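Local coordinates for protein glutathione S-transferase 2 (Heligmosomoides polygyrus, PDB 1TW9) that probably catalyses the conjugation of glutathione to electrophilic compounds such as organic halides, yielding S-substituted glutathiones, as other glutathione transferases do, at residues 162-165 against 166-170; 85-88 against 89-92. One frame throughout, in Å; residues are numbered along the deposited sequence.

Contact 1: residues 162-165 against 166-170; sequences EHVA and DMTNR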
loop_
_atom_site.group_PDB
_atom_site.type_symbol
_atom_site.label_atom_id
_atom_site.label_comp_id
_atom_site.label_asym_id
_atom_site.label_seq_id
_atom_site.Cartn_x
_atom_site.Cartn_y
_atom_site.Cartn_z
ATOM N N GLU A 162 -10.598 -13.733 -2.280
ATOM C CA GLU A 162 -10.553 -14.412 -0.987
ATOM C C GLU A 162 -11.415 -13.743 0.054
ATOM O O GLU A 162 -12.130 -14.391 0.813
ATOM C CB GLU A 162 -9.082 -14.506 -0.505
ATOM C CG GLU A 162 -8.908 -15.095 0.894
ATOM C CD GLU A 162 -9.162 -16.619 0.994
ATOM O OE1 GLU A 162 -9.451 -17.070 2.128
ATOM O OE2 GLU A 162 -9.158 -17.388 -0.029
ATOM N N HIS A 163 -11.444 -12.405 0.044
ATOM C CA HIS A 163 -12.253 -11.665 0.957
ATOM C C HIS A 163 -13.725 -11.939 0.673
ATOM O O HIS A 163 -14.494 -12.208 1.579
ATOM C CB HIS A 163 -11.971 -10.162 0.855
ATOM C CG HIS A 163 -12.821 -9.346 1.787
ATOM N ND1 HIS A 163 -12.725 -9.434 3.169
ATOM C CD2 HIS A 163 -13.870 -8.526 1.537
ATOM C CE1 HIS A 163 -13.644 -8.663 3.710
ATOM N NE2 HIS A 163 -14.352 -8.099 2.747
ATOM N N VAL A 164 -14.098 -11.889 -0.578
ATOM C CA VAL A 164 -15.475 -12.097 -0.999
ATOM C C VAL A 164 -15.961 -13.510 -0.626
ATOM O O VAL A 164 -17.086 -13.661 -0.154
ATOM C CB VAL A 164 -15.622 -11.735 -2.523
ATOM C CG1 VAL A 164 -17.010 -12.135 -3.046
ATOM C CG2 VAL A 164 -15.370 -10.253 -2.714
ATOM N N ALA A 165 -15.103 -14.514 -0.790
ATOM C CA ALA A 165 -15.411 -15.887 -0.409
ATOM C C ALA A 165 -15.648 -16.006 1.067
ATOM O O ALA A 165 -16.632 -16.596 1.540
ATOM C CB ALA A 165 -14.270 -16.843 -0.842
ATOM N N ASP A 166 -14.743 -15.405 1.818
ATOM C CA ASP A 166 -14.821 -15.397 3.247
ATOM C C ASP A 166 -16.075 -14.705 3.750
ATOM O O ASP A 166 -16.811 -15.280 4.573
ATOM C CB ASP A 166 -13.640 -14.650 3.795
ATOM C CG ASP A 166 -13.630 -14.593 5.309
ATOM O OD1 ASP A 166 -14.151 -15.496 5.995
ATOM O OD2 ASP A 166 -13.096 -13.631 5.894
ATOM N N MET A 167 -16.317 -13.485 3.297
ATOM C CA MET A 167 -17.531 -12.771 3.739
ATOM C C MET A 167 -18.817 -13.489 3.321
ATOM O O MET A 167 -19.812 -13.467 4.077
ATOM C CB MET A 167 -17.530 -11.339 3.213
ATOM C CG MET A 167 -16.398 -10.465 3.725
ATOM S SD MET A 167 -16.425 -10.335 5.536
ATOM C CE MET A 167 -15.107 -11.496 5.804
ATOM N N THR A 168 -18.852 -14.057 2.109
ATOM C CA THR A 168 -20.059 -14.742 1.651
ATOM C C THR A 168 -20.277 -16.011 2.453
ATOM O O THR A 168 -21.382 -16.372 2.718
ATOM C CB THR A 168 -20.002 -15.043 0.178
ATOM O OG1 THR A 168 -19.779 -13.832 -0.523
ATOM C CG2 THR A 168 -21.342 -15.544 -0.379
ATOM N N ASN A 169 -19.221 -16.706 2.830
ATOM C CA ASN A 169 -19.371 -17.808 3.798
ATOM C C ASN A 169 -20.035 -17.344 5.096
ATOM O O ASN A 169 -20.973 -17.982 5.593
ATOM C CB ASN A 169 -18.031 -18.485 4.100
ATOM C CG ASN A 169 -17.572 -19.337 2.972
ATOM O OD1 ASN A 169 -18.399 -19.844 2.209
ATOM N ND2 ASN A 169 -16.250 -19.555 2.867
ATOM N N ARG A 170 -19.609 -16.210 5.617
ATOM C CA ARG A 170 -20.147 -15.711 6.887
ATOM C C ARG A 170 -21.549 -15.091 6.774
ATOM O O ARG A 170 -22.406 -15.248 7.649
ATOM C CB ARG A 170 -19.200 -14.651 7.428
ATOM C CG ARG A 170 -17.815 -15.132 7.691
ATOM C CD ARG A 170 -16.936 -14.045 8.214
ATOM N NE ARG A 170 -15.562 -14.451 8.416
ATOM C CZ ARG A 170 -15.068 -15.024 9.534
ATOM N NH1 ARG A 170 -15.821 -15.296 10.585
ATOM N NH2 ARG A 170 -13.774 -15.322 9.583
HETATM O O HOH W 1 -11.546 -11.168 4.762
HETATM O O HOH W 2 -18.189 -18.130 -0.391
#
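Met167 lays its CG over one face of the His163 imidazole, one turn further along helix 155-170 of the all-helical C-terminal domain of the glutathione transferase fold. This CH-pi contact puts CG 3.5 Å from the centroid of the His163 ring, displaced toward the CE1-NE2 side. Bends at chi2 (-59°) and chi3 fold the methionine back along the ring, and SD follows obliquely, 3.7 Å from His163 CE1. Outside this helix, His163 NE2 hydrogen-bonds to Tyr98 OH and the ring meets Tyr95 edge-to-face, so an alanine at His163 would probably uncover Met167 CG and leave Tyr98 without this partner.

Polar links run along the neighbouring side. A water in the imidazole plane joins ND1 of His163 to OD2 of Asp166. The other carboxylate oxygen, Asp166 OD1, takes a salt bridge from Arg170 NE at 3.0 Å; the N-H is bent away from a straight line, and NE stands 35° out of the carboxylate plane. Glu162 turns its carboxylate elsewhere, toward Arg201 and Gln20.

Backbone bonds of the i to i+4 pattern carry the helix through to its last turn; the one from Met167 N to His163 O is nearly straight. Val164 O receives two donors from opposite faces of its carbonyl plane: Thr168 N lies 2.9 Å from Val164 O, and the hydroxyl Thr168 OG1 lies 2.7 Å from Val164 O.

Contact 2: residues 85-88 against 89-92; sequences SALI and DSLA. Unlike the reference sequence in segment 89-92: Leu91 (reference Pro).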
loop_
_atom_site.group_PDB
_atom_site.type_symbol
_atom_site.label_atom_id
_atom_site.label_comp_id
_atom_site.label_asym_id
_atom_site.label_seq_id
_atom_site.Cartn_x
_atom_site.Cartn_y
_atom_site.Cartn_z
ATOM N N SER A 85 0.241 -2.167 -13.222
ATOM C CA SER A 85 0.644 -2.513 -11.919
ATOM C C SER A 85 0.183 -1.463 -10.894
ATOM O O SER A 85 -0.301 -1.817 -9.777
ATOM C CB SER A 85 2.168 -2.661 -11.839
ATOM O OG SER A 85 2.629 -3.110 -10.600
ATOM N N ALA A 86 0.148 -0.230 -11.336
ATOM C CA ALA A 86 -0.323 0.897 -10.509
ATOM C C ALA A 86 -1.854 0.774 -10.305
ATOM O O ALA A 86 -2.349 1.040 -9.217
ATOM C CB ALA A 86 0.016 2.197 -11.131
ATOM N N LEU A 87 -2.619 0.412 -11.327
ATOM C CA LEU A 87 -4.072 0.179 -11.142
ATOM C C LEU A 87 -4.344 -0.916 -10.153
ATOM O O LEU A 87 -5.252 -0.801 -9.326
ATOM C CB LEU A 87 -4.690 -0.143 -12.493
ATOM C CG LEU A 87 -4.786 1.064 -13.441
ATOM C CD1 LEU A 87 -5.292 0.574 -14.816
ATOM C CD2 LEU A 87 -5.669 2.233 -12.962
ATOM N N ILE A 88 -3.572 -1.980 -10.255
ATOM C CA ILE A 88 -3.710 -3.097 -9.336
ATOM C C ILE A 88 -3.481 -2.556 -7.909
ATOM O O ILE A 88 -4.240 -2.842 -6.956
ATOM C CB ILE A 88 -2.733 -4.227 -9.731
ATOM C CG1 ILE A 88 -3.191 -4.944 -11.073
ATOM C CG2 ILE A 88 -2.488 -5.245 -8.591
ATOM C CD1 ILE A 88 -2.130 -5.783 -11.735
ATOM N N ASP A 89 -2.381 -1.855 -7.747
ATOM C CA ASP A 89 -2.069 -1.204 -6.466
ATOM C C ASP A 89 -3.246 -0.384 -5.987
ATOM O O ASP A 89 -3.590 -0.418 -4.803
ATOM C CB ASP A 89 -0.883 -0.278 -6.551
ATOM C CG ASP A 89 0.407 -0.961 -6.747
ATOM O OD1 ASP A 89 0.502 -2.202 -6.507
ATOM O OD2 ASP A 89 1.445 -0.352 -7.095
ATOM N N SER A 90 -3.825 0.404 -6.865
ATOM C CA SER A 90 -4.901 1.317 -6.477
ATOM C C SER A 90 -6.094 0.495 -5.940
ATOM O O SER A 90 -6.718 0.901 -4.956
ATOM C CB SER A 90 -5.342 2.254 -7.628
ATOM O OG SER A 90 -6.105 1.557 -8.575
ATOM N N LEU A 91 -6.380 -0.665 -6.556
ATOM C CA LEU A 91 -7.502 -1.502 -6.102
ATOM C C LEU A 91 -7.201 -2.110 -4.711
ATOM O O LEU A 91 -8.090 -2.261 -3.891
ATOM C CB LEU A 91 -7.795 -2.594 -7.143
ATOM C CG LEU A 91 -8.559 -1.976 -8.335
ATOM C CD1 LEU A 91 -8.279 -2.855 -9.502
ATOM C CD2 LEU A 91 -10.013 -1.926 -7.959
ATOM N N ALA A 92 -5.941 -2.519 -4.464
ATOM C CA ALA A 92 -5.567 -3.107 -3.220
ATOM C C ALA A 92 -5.629 -2.046 -2.152
ATOM O O ALA A 92 -6.008 -2.335 -1.014
ATOM C CB ALA A 92 -4.218 -3.649 -3.300
HETATM O O HOH W 3 1.102 -4.292 -8.265
HETATM O O HOH W 4 3.397 -1.426 -8.570
#
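Ser90 bends its hydroxyl back onto the carbonyl of Leu87, with OG 2.6 Å from Leu87 O, and this is the tight part of the contact. A chi1 of 75° sets OG between the backbone N and the carbonyl carbon of its own residue, where it reaches back along the helix. The same oxygen also accepts from Leu91 N at 3.0 Å, so two donors grip Leu87 O in a buried turn. Leu91 CG rests 3.6 Å from Leu87 O, while the leucine packs outward on Ile136 and Phe139. Ile88, on another flank, packs against Trp155 and Val156.

The looser side, hydrated although buried, holds Ser85 and Asp89. Asp89 N bonds directly to Ser85 O at 2.9 Å, but the side chains are bridged by two waters. One joins Ser85 OG to Asp89 OD1; the other, 2.7 Å from each, joins Ser85 OG to Asp89 OD2. Ser85 OG also hydrogen-bonds to Lys73 of the same chain. Asp89 CG stands anti to its own carbonyl carbon (chi1 -69°), which lays the carboxylate beside the Ser85 carbonyl. Its charge is met from both chains: OD1 forms a salt bridge with Arg69 of its own chain, OD2 with Arg69 of the second subunit, which probably favours the ionised form.

Ala86 packs on Leu61 and Ser90 on Ala62 of that subunit, placing this turn of helix 82-101 in the dimer interface characteristic of cytosolic glutathione transferases.

Overall arrangement
Contacts 1 and 2 are each a short run of turns on neighbouring helices, their centres 21 Å apart and their nearest atoms about 10 Å apart, without touching. The helices themselves join them: Trp155, at the start of the helix carrying contact 1, packs on Ile88 of contact 2, and Tyr98, further along the helix of contact 2, bonds to His163 of contact 1. The two helices thus run side by side in the same direction. Contact 2 faces the second subunit, whereas no other chain touches contact 1. The structure holds no glutathione; in this family it binds mainly on the thioredoxin-like domain, beside the cleft between the domains.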